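Local coordinates for magnesium and cobalt efflux protein CorC (Neisseria meningitidis, PDB 2PLI) that probably takes part in magnesium and cobalt ion transport, this chain being its C-terminal transporter-associated (CorC-associated) domain, crystallised with zinc, at residues T26-E29 and D30-F34; G48-V51 and I52-L55; V65-G69 and L70-V74. All blocks are in the same frame, centred on the assembly; numbering follows the deposited sequence.

Interaction 1: T26-E29 and D30-F34; sequences TEIE and DINTF. With ZN (zinc ion), chain U.
Asp30, Glu29 and Ile31 carry the contact at the start of helix 28-35, where Glu27 is the zinc-binding N-cap residue. The carbonyl O of Glu27 takes the N-H of Ile31 at 3.1 Å between Ile31 N and Glu27 O; Asp30 N also reaches it, but that bond is weak. Thr26 CG2 meets Ile31 CD1 at 3.8 Å, the two side chains crossing at about a right angle. The Asp30 carboxylate, turned beside its own backbone N (chi1 -62°), brings OD2 alongside Glu27, 3.6 Å from Glu27 CB. The two acidic side chains point the same way, their carboxylate planes 62° apart and Asp30 OD2 4.2 Å from Glu27 OE1. A water accepts from Glu27 N and lies 2.8 Å from Asp30 OD2, linking the two. Glu27 stretches outward beyond CG, and its OE2 binds a zinc ion at 2.0 Å, a site completed by Asp10 and His13 of the second subunit and Asp10 of the fourth. Glu29 uses its backbone here, its O receiving Thr33 N at 3.1 Å, while its carboxylate belongs to another zinc site with Asp45. Arg21 of the second subunit forms salt bridges with both Glu27 OE1 and Asp30 OD2. Zinc, arginine and the helix N-terminus would together offset the crowding of negative charge, consistent with a subunit interface held by metal and ion pairs.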
loop_
_atom_site.group_PDB
_atom_site.type_symbol
_atom_site.label_atom_id
_atom_site.label_comp_id
_atom_site.label_asym_id
_atom_site.label_seq_id
_atom_site.Cartn_x
_atom_site.Cartn_y
_atom_site.Cartn_z
ATOM N N THR A 26 -10.682 -0.149 1.295
ATOM C CA THR A 26 -9.499 -0.846 0.750
ATOM C C THR A 26 -9.926 -1.674 -0.486
ATOM O O THR A 26 -10.916 -2.392 -0.457
ATOM C CB THR A 26 -8.853 -1.759 1.769
ATOM O OG1 THR A 26 -8.496 -1.019 2.937
ATOM C CG2 THR A 26 -7.615 -2.418 1.155
ATOM N N GLU A 27 -9.194 -1.514 -1.575
ATOM C CA GLU A 27 -9.537 -2.185 -2.813
ATOM C C GLU A 27 -9.272 -3.667 -2.694
ATOM O O GLU A 27 -8.261 -4.118 -2.106
ATOM C CB GLU A 27 -8.767 -1.526 -3.969
ATOM C CG GLU A 27 -9.261 -0.104 -4.191
ATOM C CD GLU A 27 -8.325 0.782 -4.997
ATOM O OE1 GLU A 27 -7.915 0.419 -6.109
ATOM O OE2 GLU A 27 -7.951 1.925 -4.572
ATOM N N ILE A 28 -10.234 -4.391 -3.307
ATOM C CA ILE A 28 -10.135 -5.853 -3.211
ATOM C C ILE A 28 -8.786 -6.372 -3.689
ATOM O O ILE A 28 -8.231 -7.274 -3.080
ATOM C CB ILE A 28 -11.320 -6.524 -3.971
ATOM C CG1 ILE A 28 -12.642 -6.224 -3.271
ATOM C CG2 ILE A 28 -11.087 -8.036 -4.059
ATOM C CD1 ILE A 28 -13.881 -6.776 -4.056
ATOM N N GLU A 29 -8.206 -5.764 -4.738
ATOM C CA GLU A 29 -6.902 -6.222 -5.214
ATOM C C GLU A 29 -5.793 -6.031 -4.198
ATOM O O GLU A 29 -4.882 -6.829 -4.116
ATOM C CB GLU A 29 -6.507 -5.528 -6.505
ATOM C CG GLU A 29 -7.492 -5.732 -7.620
ATOM C CD GLU A 29 -8.561 -4.693 -7.716
ATOM O OE1 GLU A 29 -8.887 -3.986 -6.751
ATOM O OE2 GLU A 29 -9.098 -4.563 -8.829
ATOM N N ASP A 30 -5.893 -4.971 -3.415
ATOM C CA ASP A 30 -4.918 -4.729 -2.367
ATOM C C ASP A 30 -5.075 -5.663 -1.172
ATOM O O ASP A 30 -4.073 -6.097 -0.538
ATOM C CB ASP A 30 -4.906 -3.261 -2.000
ATOM C CG ASP A 30 -4.495 -2.385 -3.200
ATOM O OD1 ASP A 30 -3.521 -2.725 -3.921
ATOM O OD2 ASP A 30 -5.218 -1.410 -3.489
ATOM N N ILE A 31 -6.291 -6.144 -0.845
ATOM C CA ILE A 31 -6.574 -7.222 0.089
ATOM C C ILE A 31 -5.910 -8.502 -0.409
ATOM O O ILE A 31 -5.247 -9.201 0.327
ATOM C CB ILE A 31 -8.097 -7.431 0.224
ATOM C CG1 ILE A 31 -8.747 -6.180 0.875
ATOM C CG2 ILE A 31 -8.403 -8.702 1.009
ATOM C CD1 ILE A 31 -8.441 -5.939 2.379
ATOM N N ASN A 32 -6.037 -8.754 -1.704
ATOM C CA ASN A 32 -5.520 -10.001 -2.245
ATOM C C ASN A 32 -4.009 -10.075 -2.158
ATOM O O ASN A 32 -3.446 -11.113 -1.827
ATOM C CB ASN A 32 -5.996 -10.200 -3.688
ATOM C CG ASN A 32 -7.466 -10.616 -3.769
ATOM O OD1 ASN A 32 -8.063 -11.118 -2.811
ATOM N ND2 ASN A 32 -8.033 -10.456 -4.949
ATOM N N THR A 33 -3.346 -8.959 -2.445
ATOM C CA THR A 33 -1.883 -8.900 -2.339
ATOM C C THR A 33 -1.450 -9.147 -0.902
ATOM O O THR A 33 -0.493 -9.898 -0.649
ATOM C CB THR A 33 -1.380 -7.564 -2.880
ATOM O OG1 THR A 33 -1.758 -7.484 -4.248
ATOM C CG2 THR A 33 0.131 -7.449 -2.784
ATOM N N PHE A 34 -2.180 -8.529 0.024
ATOM C CA PHE A 34 -1.813 -8.571 1.436
ATOM C C PHE A 34 -1.965 -9.950 2.028
ATOM O O PHE A 34 -1.077 -10.426 2.777
ATOM C CB PHE A 34 -2.602 -7.528 2.213
ATOM C CG PHE A 34 -2.165 -7.385 3.656
ATOM C CD1 PHE A 34 -1.249 -6.367 4.022
ATOM C CD2 PHE A 34 -2.670 -8.209 4.657
ATOM C CE1 PHE A 34 -0.865 -6.186 5.325
ATOM C CE2 PHE A 34 -2.290 -8.038 5.953
ATOM C CZ PHE A 34 -1.357 -7.059 6.306
HETATM ZN ZN ZN U . -6.628 3.030 -5.530
HETATM O O HOH W 1 -6.659 0.046 -1.630
#

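Interaction 2: G48-V51 and I52-L55; sequences GGLV and IQEL
Val51 CG1 stands anti to the backbone N (chi1 168°), while Leu55 CG swings back beside its own N (chi1 -72°), and the two branches meet one helical turn apart. Val51 CG1 and Leu55 CD1 touch at 3.9 Å, the side chains lying alongside each other and pointing the same way. Leu50 and Gln53, three residues apart, cross at a slant, and Leu50 CD1 comes within 3.8 Å of Gln53 NE2. Gln53 is extended beyond CG, and its amide is held at both ends: OE1 bonds to Ser41, and NE2 gives a hydrogen bond to Glu54 OE2 at 3.2 Å, reaching the anti side of that oxygen 25° out of the carboxylate plane. Ile52 folds over the previous turn, its CG1 3.3 Å from Gly48 O. Under these side chains run four regular i to i+4 bonds, from Ile52 N to Gly48 O at 3.0 Å through to Leu55 N to Val51 O at 2.9 Å, and Thr46 OG1 bonds to Gly49 N at the start of the helix. Within the fold, Val51 packs on Leu82 and Leu85, and Val51, Glu54 and Leu55 all rest on Val65. Leu50 turns to Ile28 of helix 28-35 and to Tyr39, so helix 47-55 packs on that helix as well as on strands 64-67 and 82-89.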
loop_
_atom_site.group_PDB
_atom_site.type_symbol
_atom_site.label_atom_id
_atom_site.label_comp_id
_atom_site.label_asym_id
_atom_site.label_seq_id
_atom_site.Cartn_x
_atom_site.Cartn_y
_atom_site.Cartn_z
ATOM N N GLY A 48 -15.215 -3.605 1.872
ATOM C CA GLY A 48 -16.529 -3.280 2.446
ATOM C C GLY A 48 -17.655 -3.723 1.517
ATOM O O GLY A 48 -18.674 -4.286 1.941
ATOM N N GLY A 49 -17.493 -3.440 0.221
ATOM C CA GLY A 49 -18.437 -3.899 -0.789
ATOM C C GLY A 49 -18.594 -5.397 -0.836
ATOM O O GLY A 49 -19.724 -5.910 -0.992
ATOM N N LEU A 50 -17.486 -6.117 -0.707
ATOM C CA LEU A 50 -17.517 -7.552 -0.702
ATOM C C LEU A 50 -18.227 -8.116 0.533
ATOM O O LEU A 50 -19.021 -9.052 0.435
ATOM C CB LEU A 50 -16.099 -8.089 -0.821
ATOM C CG LEU A 50 -15.979 -9.561 -1.139
ATOM C CD1 LEU A 50 -16.434 -9.890 -2.562
ATOM C CD2 LEU A 50 -14.548 -9.973 -0.992
ATOM N N VAL A 51 -17.955 -7.531 1.695
ATOM C CA VAL A 51 -18.673 -7.910 2.922
ATOM C C VAL A 51 -20.159 -7.689 2.769
ATOM O O VAL A 51 -20.954 -8.530 3.142
ATOM C CB VAL A 51 -18.111 -7.178 4.112
ATOM C CG1 VAL A 51 -19.007 -7.323 5.306
ATOM C CG2 VAL A 51 -16.677 -7.743 4.418
ATOM N N ILE A 52 -20.556 -6.548 2.237
ATOM C CA ILE A 52 -21.980 -6.242 2.047
ATOM C C ILE A 52 -22.597 -7.260 1.073
ATOM O O ILE A 52 -23.734 -7.719 1.292
ATOM C CB ILE A 52 -22.142 -4.795 1.575
ATOM C CG1 ILE A 52 -21.810 -3.788 2.689
ATOM C CG2 ILE A 52 -23.549 -4.528 1.078
ATOM C CD1 ILE A 52 -21.692 -2.344 2.224
ATOM N N GLN A 53 -21.884 -7.597 0.009
ATOM C CA GLN A 53 -22.336 -8.631 -0.957
ATOM C C GLN A 53 -22.585 -9.962 -0.269
ATOM O O GLN A 53 -23.618 -10.583 -0.487
ATOM C CB GLN A 53 -21.351 -8.795 -2.113
ATOM C CG GLN A 53 -21.541 -10.056 -3.034
ATOM C CD GLN A 53 -20.289 -10.334 -3.878
ATOM O OE1 GLN A 53 -19.833 -9.459 -4.620
ATOM N NE2 GLN A 53 -19.666 -11.511 -3.682
ATOM N N GLU A 54 -21.633 -10.404 0.539
ATOM C CA GLU A 54 -21.705 -11.726 1.165
ATOM C C GLU A 54 -22.730 -11.789 2.286
ATOM O O GLU A 54 -23.365 -12.831 2.471
ATOM C CB GLU A 54 -20.369 -12.140 1.720
ATOM C CG GLU A 54 -19.317 -12.373 0.649
ATOM C CD GLU A 54 -19.534 -13.661 -0.119
ATOM O OE1 GLU A 54 -19.935 -14.681 0.482
ATOM O OE2 GLU A 54 -19.304 -13.648 -1.338
ATOM N N LEU A 55 -22.893 -10.699 3.031
ATOM C CA LEU A 55 -23.975 -10.621 4.042
ATOM C C LEU A 55 -25.355 -10.336 3.463
ATOM O O LEU A 55 -26.374 -10.670 4.107
ATOM C CB LEU A 55 -23.693 -9.586 5.121
ATOM C CG LEU A 55 -22.603 -10.004 6.087
ATOM C CD1 LEU A 55 -22.159 -8.844 7.037
ATOM C CD2 LEU A 55 -23.028 -11.219 6.904
#

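Interaction 3: V65-G69 and L70-V74; sequences VLIGG and LQFTV
Leu66 and Gln71 meet across a non-hydrogen-bonded antiparallel pair, their side chains slanting over one another on the more exposed face of the hairpin. Leu66 CD2 lies 3.4 Å from Gln71 CG and equally near Gln71 CB; the glutamine runs extended with CG anti to the backbone N (chi1 177°). Its amide end has a partner beyond the pair, since Gln71 OE1 makes a weak hydrogen bond to Lys64. On the other face, Ile67 CD1 approaches the Phe72 ring obliquely, 4.0 Å from Phe72 CD2, the two side chains about at right angles. Val65 CG1 sits between the backbone N and the carbonyl carbon (chi1 66°) and reaches 4.3 Å from Phe72 CB. Backbone bonds fix the register: Phe72 N to Val65 O spans 2.9 Å, as does Ile67 N to Leu70 O. A type II' turn through Gly68 and Gly69 closes the loop with Leu70 N to Ile67 O at 3.2 Å; the positive phi of Gly68 (61°) suits glycine. The result is an amphipathic hairpin: Val65, Ile67, Leu70 and Phe72 form the apolar face, which packs on helix 47-55 and Tyr39, while Leu66 and Gln71 lie on the more open, mixed face.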
loop_
_atom_site.group_PDB
_atom_site.type_symbol
_atom_site.label_atom_id
_atom_site.label_comp_id
_atom_site.label_asym_id
_atom_site.label_seq_id
_atom_site.Cartn_x
_atom_site.Cartn_y
_atom_site.Cartn_z
ATOM N N VAL A 65 -18.670 -12.207 8.928
ATOM C CA VAL A 65 -18.755 -13.026 7.741
ATOM C C VAL A 65 -17.428 -13.711 7.441
ATOM O O VAL A 65 -16.361 -13.105 7.542
ATOM C CB VAL A 65 -19.353 -12.225 6.529
ATOM C CG1 VAL A 65 -18.430 -11.148 6.134
ATOM C CG2 VAL A 65 -19.722 -13.151 5.393
ATOM N N LEU A 66 -17.501 -14.998 7.111
ATOM C CA LEU A 66 -16.333 -15.743 6.636
ATOM C C LEU A 66 -16.270 -15.710 5.116
ATOM O O LEU A 66 -17.228 -16.107 4.438
ATOM C CB LEU A 66 -16.403 -17.221 7.081
ATOM C CG LEU A 66 -16.526 -17.531 8.566
ATOM C CD1 LEU A 66 -16.001 -18.955 8.859
ATOM C CD2 LEU A 66 -15.822 -16.511 9.411
ATOM N N ILE A 67 -15.148 -15.255 4.574
ATOM C CA ILE A 67 -14.968 -15.243 3.124
ATOM C C ILE A 67 -13.607 -15.856 2.852
ATOM O O ILE A 67 -12.574 -15.319 3.247
ATOM C CB ILE A 67 -14.996 -13.829 2.520
ATOM C CG1 ILE A 67 -16.097 -12.963 3.152
ATOM C CG2 ILE A 67 -15.113 -13.931 0.986
ATOM C CD1 ILE A 67 -16.109 -11.494 2.646
ATOM N N GLY A 68 -13.602 -17.004 2.192
ATOM C CA GLY A 68 -12.350 -17.704 2.030
ATOM C C GLY A 68 -11.846 -18.039 3.424
ATOM O O GLY A 68 -12.620 -18.482 4.299
ATOM N N GLY A 69 -10.566 -17.826 3.651
ATOM C CA GLY A 69 -9.970 -18.231 4.917
ATOM C C GLY A 69 -9.874 -17.093 5.919
ATOM O O GLY A 69 -9.088 -17.181 6.854
ATOM N N LEU A 70 -10.652 -16.037 5.708
ATOM C CA LEU A 70 -10.632 -14.865 6.579
ATOM C C LEU A 70 -12.016 -14.613 7.173
ATOM O O LEU A 70 -13.027 -14.720 6.471
ATOM C CB LEU A 70 -10.203 -13.607 5.828
ATOM C CG LEU A 70 -8.782 -13.536 5.288
ATOM C CD1 LEU A 70 -8.554 -12.184 4.599
ATOM C CD2 LEU A 70 -7.745 -13.797 6.373
ATOM N N GLN A 71 -12.046 -14.243 8.448
ATOM C CA GLN A 71 -13.278 -13.809 9.122
ATOM C C GLN A 71 -13.207 -12.303 9.264
ATOM O O GLN A 71 -12.187 -11.757 9.759
ATOM C CB GLN A 71 -13.374 -14.420 10.512
ATOM C CG GLN A 71 -14.613 -13.921 11.253
ATOM C CD GLN A 71 -14.644 -14.371 12.678
ATOM O OE1 GLN A 71 -15.037 -15.508 12.969
ATOM N NE2 GLN A 71 -14.221 -13.500 13.592
ATOM N N PHE A 72 -14.253 -11.628 8.827
ATOM C CA PHE A 72 -14.344 -10.180 8.933
ATOM C C PHE A 72 -15.463 -9.875 9.886
ATOM O O PHE A 72 -16.578 -10.360 9.667
ATOM C CB PHE A 72 -14.683 -9.553 7.597
ATOM C CG PHE A 72 -13.630 -9.723 6.582
ATOM C CD1 PHE A 72 -12.560 -8.870 6.522
ATOM C CD2 PHE A 72 -13.658 -10.813 5.729
ATOM C CE1 PHE A 72 -11.537 -9.062 5.597
ATOM C CE2 PHE A 72 -12.681 -11.014 4.785
ATOM C CZ PHE A 72 -11.592 -10.152 4.713
ATOM N N THR A 73 -15.190 -9.070 10.894
ATOM C CA THR A 73 -16.227 -8.601 11.796
ATOM C C THR A 73 -16.373 -7.118 11.605
ATOM O O THR A 73 -15.407 -6.396 11.542
ATOM C CB THR A 73 -15.900 -8.914 13.286
ATOM O OG1 THR A 73 -15.640 -10.315 13.432
ATOM C CG2 THR A 73 -17.067 -8.523 14.191
ATOM N N VAL A 74 -17.593 -6.630 11.559
ATOM C CA VAL A 74 -17.812 -5.182 11.429
ATOM C C VAL A 74 -17.412 -4.430 12.681
ATOM O O VAL A 74 -17.950 -4.711 13.750
ATOM C CB VAL A 74 -19.297 -4.897 11.063
ATOM C CG1 VAL A 74 -19.526 -3.408 10.956
ATOM C CG2 VAL A 74 -19.678 -5.644 9.739
#

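The three contacts follow one another along the chain and meet round helix 47-55. Interactions 1 and 2 touch where Ile28 CD1 reaches Leu50 CB at 4.1 Å, packing the two helices together. Interactions 2 and 3, with centres about 10 Å apart, share a broader seam: Leu55 CD2 is 3.8 Å from Val65 CB, and Glu54 CG is 3.9 Å from Ile67 CD1. Interactions 1 and 3 do not touch, their nearest atoms being about 5 Å apart. Zinc lies at two ends of this arrangement: interaction 1 supplies ligands directly, whereas the zinc ion held by His57 and Glu63 lies about 6 Å from the Leu55 side chain and about 10 Å from that of Val65.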